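PDB 2OKX: rhamnosidase B from Bacillus sp., which hydrolyses terminal alpha-L-rhamnose from alpha-L-rhamnosides, as a glycoside hydrolase of family 78, whose members probably invert the anomeric configuration. Local coordinates for residues A[236-242]-A[344-349]; A[683-687]-A[846-850]; A[799-803]-A[863-867]. One frame throughout, in Å; residues are numbered along the deposited sequence.

Interaction 1 of 3, residues A[236-242]-A[344-349]; sequences HANPVSY and DQSEYI
Ser-241 and Ser-346 face each other as the hydrogen-bonded pair of a short antiparallel beta pairing, in which strand 345-347 lies along the start of strand 240-252 in a sheet of the rhamnosidase D2 domain. Their backbones satisfy each other twice: Ser-241 N donates to Ser-346 O at 2.8 Å, and Ser-346 N returns a longer bond to Ser-241 O, 3.1 Å. Beyond the strand, Tyr-348 N gives an almost straight bond to Pro-239 O (2.8 Å, 178° at the hydrogen), so the proline, with no N-H to offer, still takes part as an acceptor. Val-240 and Tyr-242 belong to non-hydrogen-bonded pairs here, and their backbones bond instead to Asp-309 and Ser-307 of strand 297-309.

Glu-347 supplies the side-chain chemistry. With CG anti to the backbone N (chi1 173°) and the chain extended beyond it, the carboxylate reaches the loop 236-239. OE2 of Glu-347 accepts from Asn-238 ND2 at 2.8 Å, on the anti side of the carboxylate and near the amide plane. The same oxygen hangs over the centre of the His-236 ring, 3.1 Å above its plane, a stacked contact and not a hydrogen bond. Asn-238 OD1 accepts from Ser-623 N, which ties this loop to the glycosidase domain. The CD1 methyl of Ile-349 rests against the same amide, 3.1 Å from Asn-238 ND2.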
ATOM      1  N   HIS A 236      17.424  -6.023  -1.487  1.00 23.52           N
ATOM      2  CA  HIS A 236      16.298  -6.372  -2.349  1.00 23.49           C
ATOM      3  C   HIS A 236      15.045  -6.561  -1.509  1.00 23.58           C
ATOM      4  O   HIS A 236      15.110  -6.553  -0.283  1.00 24.48           O
ATOM      5  CB  HIS A 236      16.584  -7.657  -3.133  1.00 22.64           C
ATOM      6  CG  HIS A 236      16.659  -8.879  -2.275  1.00 22.57           C
ATOM      7  ND1 HIS A 236      17.852  -9.407  -1.829  1.00 23.61           N
ATOM      8  CD2 HIS A 236      15.683  -9.657  -1.750  1.00 19.82           C
ATOM      9  CE1 HIS A 236      17.607 -10.457  -1.065  1.00 21.60           C
ATOM     10  NE2 HIS A 236      16.299 -10.630  -1.000  1.00 24.85           N
ATOM     11  N   ALA A 237      13.905  -6.737  -2.171  1.00 23.47           N
ATOM     12  CA  ALA A 237      12.645  -6.919  -1.466  1.00 23.69           C
ATOM     13  C   ALA A 237      11.986  -8.241  -1.824  1.00 25.25           C
ATOM     14  O   ALA A 237      10.760  -8.356  -1.809  1.00 24.77           O
ATOM     15  CB  ALA A 237      11.699  -5.760  -1.771  1.00 23.96           C
ATOM     16  N   ASN A 238      12.800  -9.234  -2.170  1.00 23.76           N
ATOM     17  CA  ASN A 238      12.278 -10.553  -2.493  1.00 23.30           C
ATOM     18  C   ASN A 238      12.175 -11.322  -1.189  1.00 22.72           C
ATOM     19  O   ASN A 238      12.892 -11.037  -0.233  1.00 24.15           O
ATOM     20  CB  ASN A 238      13.222 -11.315  -3.426  1.00 22.97           C
ATOM     21  CG  ASN A 238      13.382 -10.650  -4.770  1.00 24.59           C
ATOM     22  OD1 ASN A 238      12.397 -10.309  -5.428  1.00 24.56           O
ATOM     23  ND2 ASN A 238      14.627 -10.476  -5.197  1.00 24.83           N
ATOM     24  N   PRO A 239      11.262 -12.293  -1.125  1.00 21.74           N
ATOM     25  CA  PRO A 239      11.129 -13.073   0.103  1.00 22.03           C
ATOM     26  C   PRO A 239      12.393 -13.907   0.311  1.00 22.92           C
ATOM     27  O   PRO A 239      12.997 -14.369  -0.655  1.00 23.11           O
ATOM     28  CB  PRO A 239       9.929 -13.972  -0.183  1.00 21.77           C
ATOM     29  CG  PRO A 239       9.119 -13.178  -1.154  1.00 19.56           C
ATOM     30  CD  PRO A 239      10.166 -12.590  -2.063  1.00 22.51           C
ATOM     31  N   VAL A 240      12.805 -14.074   1.560  1.00 22.69           N
ATOM     32  CA  VAL A 240      13.958 -14.917   1.856  1.00 23.41           C
ATOM     33  C   VAL A 240      13.497 -15.863   2.946  1.00 23.62           C
ATOM     34  O   VAL A 240      12.522 -15.586   3.644  1.00 25.50           O
ATOM     35  CB  VAL A 240      15.186 -14.123   2.386  1.00 22.70           C
ATOM     36  CG1 VAL A 240      15.609 -13.075   1.381  1.00 24.50           C
ATOM     37  CG2 VAL A 240      14.871 -13.493   3.733  1.00 22.63           C
ATOM     38  N   SER A 241      14.173 -16.994   3.076  1.00 23.35           N
ATOM     39  CA  SER A 241      13.834 -17.941   4.124  1.00 22.66           C
ATOM     40  C   SER A 241      15.107 -18.182   4.916  1.00 23.32           C
ATOM     41  O   SER A 241      16.205 -18.160   4.358  1.00 24.46           O
ATOM     42  CB  SER A 241      13.326 -19.254   3.533  1.00 24.60           C
ATOM     43  OG  SER A 241      12.074 -19.073   2.892  1.00 26.22           O
ATOM     44  N   TYR A 242      14.964 -18.367   6.219  1.00 23.01           N
ATOM     45  CA  TYR A 242      16.114 -18.630   7.064  1.00 24.20           C
ATOM     46  C   TYR A 242      15.771 -19.687   8.087  1.00 23.56           C
ATOM     47  O   TYR A 242      14.607 -19.881   8.438  1.00 23.14           O
ATOM     48  CB  TYR A 242      16.610 -17.353   7.765  1.00 23.95           C
ATOM     49  CG  TYR A 242      15.530 -16.481   8.367  1.00 24.30           C
ATOM     50  CD1 TYR A 242      15.126 -15.304   7.732  1.00 25.67           C
ATOM     51  CD2 TYR A 242      14.906 -16.833   9.565  1.00 24.62           C
ATOM     52  CE1 TYR A 242      14.122 -14.496   8.276  1.00 22.73           C
ATOM     53  CE2 TYR A 242      13.903 -16.034  10.114  1.00 24.53           C
ATOM     54  CZ  TYR A 242      13.517 -14.868   9.461  1.00 23.90           C
ATOM     55  OH  TYR A 242      12.517 -14.083   9.997  1.00 25.09           O
ATOM     56  N   ASP A 344      20.615 -22.482   7.240  1.00 29.12           N
ATOM     57  CA  ASP A 344      20.363 -22.554   5.808  1.00 27.73           C
ATOM     58  C   ASP A 344      19.456 -21.382   5.447  1.00 28.00           C
ATOM     59  O   ASP A 344      18.773 -20.831   6.309  1.00 27.09           O
ATOM     60  CB  ASP A 344      19.701 -23.886   5.437  1.00 28.04           C
ATOM     61  CG  ASP A 344      19.708 -24.143   3.941  1.00 28.21           C
ATOM     62  OD1 ASP A 344      20.432 -23.425   3.222  1.00 27.45           O
ATOM     63  OD2 ASP A 344      19.004 -25.067   3.483  1.00 30.05           O
ATOM     64  N   GLN A 345      19.458 -20.995   4.178  1.00 29.10           N
ATOM     65  CA  GLN A 345      18.644 -19.872   3.731  1.00 30.49           C
ATOM     66  C   GLN A 345      18.384 -19.947   2.240  1.00 31.84           C
ATOM     67  O   GLN A 345      18.892 -20.830   1.550  1.00 32.32           O
ATOM     68  CB  GLN A 345      19.362 -18.563   4.041  1.00 31.01           C
ATOM     69  CG  GLN A 345      20.789 -18.550   3.529  1.00 34.34           C
ATOM     70  CD  GLN A 345      21.494 -17.243   3.786  1.00 35.68           C
ATOM     71  OE1 GLN A 345      21.345 -16.284   3.032  1.00 39.00           O
ATOM     72  NE2 GLN A 345      22.265 -17.192   4.863  1.00 37.59           N
ATOM     73  N   SER A 346      17.592 -19.004   1.743  1.00 30.41           N
ATOM     74  CA  SER A 346      17.279 -18.951   0.327  1.00 30.83           C
ATOM     75  C   SER A 346      16.506 -17.682  -0.001  1.00 30.06           C
ATOM     76  O   SER A 346      15.902 -17.065   0.878  1.00 27.40           O
ATOM     77  CB  SER A 346      16.469 -20.183  -0.092  1.00 30.27           C
ATOM     78  OG  SER A 346      15.222 -20.238   0.573  1.00 31.87           O
ATOM     79  N   GLU A 347      16.556 -17.292  -1.269  1.00 29.94           N
ATOM     80  CA  GLU A 347      15.860 -16.110  -1.756  1.00 30.09           C
ATOM     81  C   GLU A 347      14.878 -16.606  -2.800  1.00 30.94           C
ATOM     82  O   GLU A 347      15.246 -17.381  -3.683  1.00 28.88           O
ATOM     83  CB  GLU A 347      16.848 -15.129  -2.387  1.00 30.93           C
ATOM     84  CG  GLU A 347      16.192 -13.943  -3.074  1.00 32.30           C
ATOM     85  CD  GLU A 347      17.207 -12.972  -3.641  1.00 34.22           C
ATOM     86  OE1 GLU A 347      18.390 -13.353  -3.738  1.00 35.93           O
ATOM     87  OE2 GLU A 347      16.824 -11.834  -3.998  1.00 33.52           O
ATOM     88  N   TYR A 348      13.633 -16.156  -2.704  1.00 30.18           N
ATOM     89  CA  TYR A 348      12.604 -16.599  -3.629  1.00 31.65           C
ATOM     90  C   TYR A 348      12.216 -15.601  -4.712  1.00 31.06           C
ATOM     91  O   TYR A 348      11.749 -14.502  -4.424  1.00 31.24           O
ATOM     92  CB  TYR A 348      11.356 -17.002  -2.841  1.00 32.04           C
ATOM     93  CG  TYR A 348      10.229 -17.538  -3.692  1.00 34.32           C
ATOM     94  CD1 TYR A 348      10.409 -18.668  -4.494  1.00 34.93           C
ATOM     95  CD2 TYR A 348       8.973 -16.929  -3.685  1.00 35.52           C
ATOM     96  CE1 TYR A 348       9.367 -19.177  -5.264  1.00 34.67           C
ATOM     97  CE2 TYR A 348       7.924 -17.430  -4.452  1.00 35.81           C
ATOM     98  CZ  TYR A 348       8.129 -18.555  -5.238  1.00 36.25           C
ATOM     99  OH  TYR A 348       7.097 -19.058  -5.993  1.00 37.97           O
ATOM    100  N   ILE A 349      12.428 -15.998  -5.963  1.00 31.12           N
ATOM    101  CA  ILE A 349      12.066 -15.189  -7.124  1.00 31.52           C
ATOM    102  C   ILE A 349      10.988 -16.051  -7.775  1.00 31.63           C
ATOM    103  O   ILE A 349      11.300 -17.053  -8.428  1.00 31.68           O
ATOM    104  CB  ILE A 349      13.248 -15.029  -8.102  1.00 32.82           C
ATOM    105  CG1 ILE A 349      14.477 -14.490  -7.363  1.00 33.87           C
ATOM    106  CG2 ILE A 349      12.858 -14.097  -9.240  1.00 31.20           C
ATOM    107  CD1 ILE A 349      14.274 -13.139  -6.717  1.00 32.09           C
TER

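Interaction 2 of 3, residues A[683-687]-A[846-850]; sequences DWAPI and FAENR
At a site where a glycerol, probably from the crystallisation liquor, lies against Phe-846 and may mark a pocket, two loops of the helical glycosidase domain meet through a CH-pi contact of Asn-849 with Trp-684. The domain has the (alpha/alpha)6-barrel fold expected of family 78; loop 683-687 follows helix 647-665 and loop 846-850 follows helix 817-833. Asn-849 CB lies over the face of the indole, 3.8 Å from the centroid of the Trp-684 six-membered ring. With CG of Asn-849 anti to the backbone N (chi1 -166°), the amide continues across the same face, its plane only 10° from that of the ring. Its ND2 has a weak hydrogen bond to Glu-841. A serine in place of Trp-684 would remove the indole and would probably leave the Asn-849 amide without the flat surface it stacks on, and freer to turn.

Trp-684 is also the centre of an inverse gamma turn, and just after it Glu-848 comes up to the chain. Bent at chi2 (87°), its side chain sets OE1 3.2 Å from Pro-686 N, which has no hydrogen to share; a water is hydrogen-bonded to Glu-848 OE1 at 2.6 Å and more weakly to Ala-685 O. Phe-846 completes the contact with Ala-685 CB 3.9 Å from its CE2, and with Pro-686 CD at the ring's edge. Within the second loop, Arg-850 NE reaches back to Glu-848 O in a nearly straight bond of 3.0 Å, that oxygen lying in the guanidinium plane.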
ATOM      1  N   ASP A 683      -7.698 -14.587  -8.271  1.00 26.21           N
ATOM      2  CA  ASP A 683      -8.543 -14.186  -7.146  1.00 27.05           C
ATOM      3  C   ASP A 683      -8.156 -14.847  -5.818  1.00 27.83           C
ATOM      4  O   ASP A 683      -7.476 -15.874  -5.799  1.00 29.36           O
ATOM      5  CB  ASP A 683     -10.004 -14.531  -7.470  1.00 24.98           C
ATOM      6  CG  ASP A 683     -10.989 -13.862  -6.535  1.00 25.93           C
ATOM      7  OD1 ASP A 683     -12.160 -14.305  -6.491  1.00 24.04           O
ATOM      8  OD2 ASP A 683     -10.601 -12.887  -5.854  1.00 24.96           O
ATOM      9  N   TRP A 684      -8.597 -14.254  -4.711  1.00 27.66           N
ATOM     10  CA  TRP A 684      -8.313 -14.804  -3.384  1.00 28.59           C
ATOM     11  C   TRP A 684      -9.432 -15.781  -3.037  1.00 27.88           C
ATOM     12  O   TRP A 684     -10.312 -15.485  -2.225  1.00 28.16           O
ATOM     13  CB  TRP A 684      -8.242 -13.688  -2.327  1.00 28.93           C
ATOM     14  CG  TRP A 684      -7.083 -12.742  -2.509  1.00 31.61           C
ATOM     15  CD1 TRP A 684      -7.151 -11.395  -2.736  1.00 31.45           C
ATOM     16  CD2 TRP A 684      -5.685 -13.075  -2.491  1.00 32.84           C
ATOM     17  NE1 TRP A 684      -5.886 -10.870  -2.861  1.00 31.90           N
ATOM     18  CE2 TRP A 684      -4.967 -11.877  -2.716  1.00 32.65           C
ATOM     19  CE3 TRP A 684      -4.971 -14.268  -2.306  1.00 33.63           C
ATOM     20  CZ2 TRP A 684      -3.569 -11.838  -2.765  1.00 33.62           C
ATOM     21  CZ3 TRP A 684      -3.578 -14.228  -2.354  1.00 33.63           C
ATOM     22  CH2 TRP A 684      -2.893 -13.020  -2.582  1.00 33.79           C
ATOM     23  N   ALA A 685      -9.394 -16.944  -3.674  1.00 28.10           N
ATOM     24  CA  ALA A 685     -10.396 -17.980  -3.461  1.00 28.77           C
ATOM     25  C   ALA A 685      -9.773 -19.335  -3.783  1.00 29.25           C
ATOM     26  O   ALA A 685      -8.737 -19.399  -4.443  1.00 26.47           O
ATOM     27  CB  ALA A 685     -11.602 -17.729  -4.354  1.00 27.46           C
ATOM     28  N   PRO A 686     -10.403 -20.431  -3.324  1.00 31.64           N
ATOM     29  CA  PRO A 686      -9.952 -21.813  -3.531  1.00 33.26           C
ATOM     30  C   PRO A 686      -9.862 -22.266  -4.989  1.00 34.23           C
ATOM     31  O   PRO A 686     -10.140 -23.425  -5.296  1.00 34.33           O
ATOM     32  CB  PRO A 686     -10.981 -22.633  -2.753  1.00 34.48           C
ATOM     33  CG  PRO A 686     -11.431 -21.699  -1.687  1.00 34.52           C
ATOM     34  CD  PRO A 686     -11.580 -20.406  -2.442  1.00 32.98           C
ATOM     35  N   ILE A 687      -9.489 -21.354  -5.881  1.00 34.80           N
ATOM     36  CA  ILE A 687      -9.344 -21.682  -7.296  1.00 35.60           C
ATOM     37  C   ILE A 687      -8.133 -22.599  -7.438  1.00 36.64           C
ATOM     38  O   ILE A 687      -7.118 -22.394  -6.771  1.00 35.94           O
ATOM     39  CB  ILE A 687      -9.078 -20.415  -8.150  1.00 35.65           C
ATOM     40  CG1 ILE A 687     -10.323 -19.529  -8.182  1.00 35.37           C
ATOM     41  CG2 ILE A 687      -8.660 -20.810  -9.563  1.00 35.64           C
ATOM     42  CD1 ILE A 687     -10.105 -18.216  -8.902  1.00 34.98           C
ATOM     43  N   PHE A 846     -13.490 -16.369   3.681  1.00 37.35           N
ATOM     44  CA  PHE A 846     -12.494 -16.947   2.784  1.00 37.37           C
ATOM     45  C   PHE A 846     -11.221 -16.904   3.621  1.00 37.98           C
ATOM     46  O   PHE A 846     -10.908 -15.876   4.221  1.00 36.76           O
ATOM     47  CB  PHE A 846     -12.317 -16.114   1.510  1.00 37.30           C
ATOM     48  CG  PHE A 846     -13.408 -16.313   0.493  1.00 37.24           C
ATOM     49  CD1 PHE A 846     -14.609 -15.619   0.595  1.00 35.53           C
ATOM     50  CD2 PHE A 846     -13.236 -17.208  -0.561  1.00 35.49           C
ATOM     51  CE1 PHE A 846     -15.622 -15.810  -0.337  1.00 36.48           C
ATOM     52  CE2 PHE A 846     -14.246 -17.408  -1.500  1.00 36.00           C
ATOM     53  CZ  PHE A 846     -15.440 -16.707  -1.388  1.00 35.73           C
ATOM     54  N   ALA A 847     -10.495 -18.015   3.678  1.00 37.74           N
ATOM     55  CA  ALA A 847      -9.281 -18.079   4.486  1.00 37.44           C
ATOM     56  C   ALA A 847      -8.055 -17.400   3.882  1.00 37.46           C
ATOM     57  O   ALA A 847      -7.111 -17.066   4.602  1.00 37.96           O
ATOM     58  CB  ALA A 847      -8.957 -19.533   4.803  1.00 37.52           C
ATOM     59  N   GLU A 848      -8.066 -17.184   2.571  1.00 37.14           N
ATOM     60  CA  GLU A 848      -6.921 -16.573   1.898  1.00 36.59           C
ATOM     61  C   GLU A 848      -6.562 -15.139   2.289  1.00 35.57           C
ATOM     62  O   GLU A 848      -7.411 -14.346   2.702  1.00 33.82           O
ATOM     63  CB  GLU A 848      -7.102 -16.606   0.370  1.00 37.83           C
ATOM     64  CG  GLU A 848      -7.101 -17.984  -0.272  1.00 39.58           C
ATOM     65  CD  GLU A 848      -8.473 -18.628  -0.289  1.00 40.80           C
ATOM     66  OE1 GLU A 848      -8.592 -19.758  -0.808  1.00 40.97           O
ATOM     67  OE2 GLU A 848      -9.435 -18.005   0.212  1.00 39.99           O
ATOM     68  N   ASN A 849      -5.272 -14.842   2.161  1.00 33.84           N
ATOM     69  CA  ASN A 849      -4.716 -13.514   2.390  1.00 33.56           C
ATOM     70  C   ASN A 849      -5.111 -12.756   3.666  1.00 32.44           C
ATOM     71  O   ASN A 849      -5.313 -11.545   3.626  1.00 31.79           O
ATOM     72  CB  ASN A 849      -5.038 -12.672   1.146  1.00 33.06           C
ATOM     73  CG  ASN A 849      -4.247 -11.384   1.078  1.00 35.03           C
ATOM     74  OD1 ASN A 849      -3.028 -11.376   1.253  1.00 37.04           O
ATOM     75  ND2 ASN A 849      -4.939 -10.286   0.802  1.00 34.17           N
ATOM     76  N   ARG A 850      -5.209 -13.452   4.796  1.00 31.54           N
ATOM     77  CA  ARG A 850      -5.559 -12.793   6.057  1.00 31.54           C
ATOM     78  C   ARG A 850      -5.007 -13.563   7.261  1.00 33.07           C
ATOM     79  O   ARG A 850      -4.960 -14.792   7.252  1.00 30.39           O
ATOM     80  CB  ARG A 850      -7.079 -12.621   6.164  1.00 31.05           C
ATOM     81  CG  ARG A 850      -7.885 -13.917   6.210  1.00 30.78           C
ATOM     82  CD  ARG A 850      -9.366 -13.639   5.938  1.00 32.73           C
ATOM     83  NE  ARG A 850      -9.613 -13.361   4.522  1.00 30.96           N
ATOM     84  CZ  ARG A 850     -10.754 -12.884   4.027  1.00 31.97           C
ATOM     85  NH1 ARG A 850     -11.776 -12.615   4.829  1.00 27.41           N
ATOM     86  NH2 ARG A 850     -10.878 -12.689   2.719  1.00 33.69           N
TER
HETATM   87  O   HOH W   1      -6.508 -20.404  -2.295  1.00 40.00           O

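Interaction 3 of 3, residues A[799-803]-A[863-867]; sequences GSPFM and AWSAA
Phe-802 and Trp-864 meet in an offset stack so closely matched that their planes differ by only 8°. The two side chains arrive at about a right angle, yet the phenyl ring lies flat on the benzo part of the indole, its centroid 3.9 Å from that of the six-membered ring. Trp-864 CE3 sits over the middle of the phenyl face. Phe-802 extends the overlap with its own CB, which lies 3.4 Å from the centroid of the Trp-864 five-membered ring in a CH-pi contact. With CG anti to the backbone N (chi1 170°), the phenyl ring continues from CB along the same indole face. The indole N-H is turned to another partner, the carbonyl oxygen of Glu-841.

The contact joins the first turn of helix 801-813 to the 3-10 segment 863-865, which leads towards helix 868-876, in the interior of the (alpha/alpha)6-barrel domain. Ser-800 is the N-cap of helix 801-813: its OG accepts a weak capping bond from Met-803 N and is also bonded to Asp-683.

Pro-801, the first residue of the helix, packs tightly, its CB 3.3 Å from Ser-865 CB. Ser-865 OG lies close to the proline ring as well, but its hydrogen bond is with the carbonyl oxygen of Trp-840. A water joins the two backbones: it donates to Pro-801 O at 2.7 Å and to Trp-864 O at 2.9 Å, and accepts from Ala-867 N at 3.1 Å.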
ATOM      1  N   GLY A 799     -14.217 -14.485  -4.465  1.00 24.01           N
ATOM      2  CA  GLY A 799     -13.738 -14.143  -3.138  1.00 24.79           C
ATOM      3  C   GLY A 799     -13.371 -12.698  -2.853  1.00 25.71           C
ATOM      4  O   GLY A 799     -13.007 -12.373  -1.724  1.00 23.03           O
ATOM      5  N   SER A 800     -13.451 -11.826  -3.855  1.00 23.53           N
ATOM      6  CA  SER A 800     -13.111 -10.423  -3.635  1.00 24.49           C
ATOM      7  C   SER A 800     -13.898  -9.507  -4.559  1.00 24.21           C
ATOM      8  O   SER A 800     -14.304  -9.913  -5.652  1.00 23.17           O
ATOM      9  CB  SER A 800     -11.621 -10.191  -3.883  1.00 24.64           C
ATOM     10  OG  SER A 800     -11.321 -10.348  -5.262  1.00 26.18           O
ATOM     11  N   PRO A 801     -14.125  -8.257  -4.131  1.00 21.96           N
ATOM     12  CA  PRO A 801     -14.870  -7.315  -4.973  1.00 21.77           C
ATOM     13  C   PRO A 801     -14.070  -7.055  -6.249  1.00 21.96           C
ATOM     14  O   PRO A 801     -14.603  -6.557  -7.238  1.00 21.50           O
ATOM     15  CB  PRO A 801     -14.980  -6.071  -4.094  1.00 21.94           C
ATOM     16  CG  PRO A 801     -14.960  -6.646  -2.686  1.00 21.21           C
ATOM     17  CD  PRO A 801     -13.859  -7.678  -2.800  1.00 20.65           C
ATOM     18  N   PHE A 802     -12.782  -7.384  -6.199  1.00 21.64           N
ATOM     19  CA  PHE A 802     -11.893  -7.223  -7.346  1.00 22.60           C
ATOM     20  C   PHE A 802     -12.442  -8.098  -8.464  1.00 22.94           C
ATOM     21  O   PHE A 802     -12.631  -7.646  -9.595  1.00 23.09           O
ATOM     22  CB  PHE A 802     -10.477  -7.682  -6.981  1.00 22.39           C
ATOM     23  CG  PHE A 802      -9.541  -7.784  -8.158  1.00 24.23           C
ATOM     24  CD1 PHE A 802      -8.852  -8.967  -8.410  1.00 24.24           C
ATOM     25  CD2 PHE A 802      -9.326  -6.694  -8.997  1.00 25.21           C
ATOM     26  CE1 PHE A 802      -7.960  -9.064  -9.480  1.00 26.60           C
ATOM     27  CE2 PHE A 802      -8.435  -6.779 -10.069  1.00 27.46           C
ATOM     28  CZ  PHE A 802      -7.751  -7.968 -10.310  1.00 27.68           C
ATOM     29  N   MET A 803     -12.693  -9.360  -8.130  1.00 22.86           N
ATOM     30  CA  MET A 803     -13.233 -10.317  -9.082  1.00 23.64           C
ATOM     31  C   MET A 803     -14.666  -9.915  -9.430  1.00 22.54           C
ATOM     32  O   MET A 803     -15.117 -10.126 -10.554  1.00 22.68           O
ATOM     33  CB  MET A 803     -13.196 -11.724  -8.476  1.00 25.08           C
ATOM     34  CG  MET A 803     -13.615 -12.844  -9.420  1.00 26.91           C
ATOM     35  SD  MET A 803     -12.603 -12.979 -10.919  1.00 28.67           S
ATOM     36  CE  MET A 803     -13.905 -13.053 -12.170  1.00 29.88           C
ATOM     37  N   ALA A 863      -8.948   0.034  -3.524  1.00 20.28           N
ATOM     38  CA  ALA A 863      -9.670   0.614  -4.651  1.00 20.76           C
ATOM     39  C   ALA A 863      -9.936  -0.375  -5.778  1.00 20.12           C
ATOM     40  O   ALA A 863     -10.744  -0.099  -6.661  1.00 18.44           O
ATOM     41  CB  ALA A 863      -8.928   1.845  -5.190  1.00 21.20           C
ATOM     42  N   TRP A 864      -9.271  -1.527  -5.767  1.00 20.37           N
ATOM     43  CA  TRP A 864      -9.531  -2.492  -6.826  1.00 19.95           C
ATOM     44  C   TRP A 864     -10.931  -3.080  -6.608  1.00 19.61           C
ATOM     45  O   TRP A 864     -11.473  -3.778  -7.470  1.00 20.69           O
ATOM     46  CB  TRP A 864      -8.432  -3.577  -6.862  1.00 20.46           C
ATOM     47  CG  TRP A 864      -8.513  -4.704  -5.858  1.00 22.33           C
ATOM     48  CD1 TRP A 864      -9.303  -4.781  -4.742  1.00 21.75           C
ATOM     49  CD2 TRP A 864      -7.758  -5.925  -5.895  1.00 24.19           C
ATOM     50  NE1 TRP A 864      -9.089  -5.976  -4.086  1.00 22.80           N
ATOM     51  CE2 TRP A 864      -8.145  -6.695  -4.774  1.00 25.03           C
ATOM     52  CE3 TRP A 864      -6.791  -6.441  -6.770  1.00 23.22           C
ATOM     53  CZ2 TRP A 864      -7.598  -7.957  -4.504  1.00 25.75           C
ATOM     54  CZ3 TRP A 864      -6.246  -7.697  -6.505  1.00 27.16           C
ATOM     55  CH2 TRP A 864      -6.654  -8.441  -5.378  1.00 24.88           C
ATOM     56  N   SER A 865     -11.521  -2.736  -5.463  1.00 16.78           N
ATOM     57  CA  SER A 865     -12.856  -3.192  -5.071  1.00 16.53           C
ATOM     58  C   SER A 865     -13.931  -2.108  -5.238  1.00 16.33           C
ATOM     59  O   SER A 865     -15.076  -2.314  -4.833  1.00 17.44           O
ATOM     60  CB  SER A 865     -12.857  -3.617  -3.597  1.00 16.58           C
ATOM     61  OG  SER A 865     -12.010  -4.727  -3.356  1.00 19.09           O
ATOM     62  N   ALA A 866     -13.577  -0.967  -5.828  1.00 14.70           N
ATOM     63  CA  ALA A 866     -14.534   0.137  -5.977  1.00 14.83           C
ATOM     64  C   ALA A 866     -15.458   0.082  -7.199  1.00 13.89           C
ATOM     65  O   ALA A 866     -15.929   1.119  -7.675  1.00 13.05           O
ATOM     66  CB  ALA A 866     -13.781   1.475  -5.961  1.00 13.01           C
ATOM     67  N   ALA A 867     -15.737  -1.123  -7.681  1.00 15.05           N
ATOM     68  CA  ALA A 867     -16.599  -1.322  -8.849  1.00 16.98           C
ATOM     69  C   ALA A 867     -17.836  -0.422  -8.983  1.00 16.35           C
ATOM     70  O   ALA A 867     -18.082   0.136 -10.055  1.00 17.67           O
ATOM     71  CB  ALA A 867     -17.028  -2.789  -8.928  1.00 15.76           C
TER
HETATM   72  O   HOH W   2     -14.313  -3.870  -7.711  1.00 20.36           O

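Overall arrangement
The three contacts illustrate how chemistry follows place in the fold. Interaction 1, partly buried in the D2 domain, is held mainly by backbone hydrogen bonds, with one between side chains. In the glycosidase domain, interaction 2 joins two loops and interaction 3 a helix start and a 3-10 segment; aromatic side chains do most of the work, and no direct hydrogen bond crosses either contact. Interaction 3 is wholly buried and interaction 2 lies at the surface. Their centres are 13 Å apart and they touch: Asp-683 OD1 lies 2.9 Å from Gly-799 N, probably hydrogen-bonded, and Phe-846 packs on Gly-799. Interaction 1 stands apart, its nearest atoms about 12 Å from those of interaction 2.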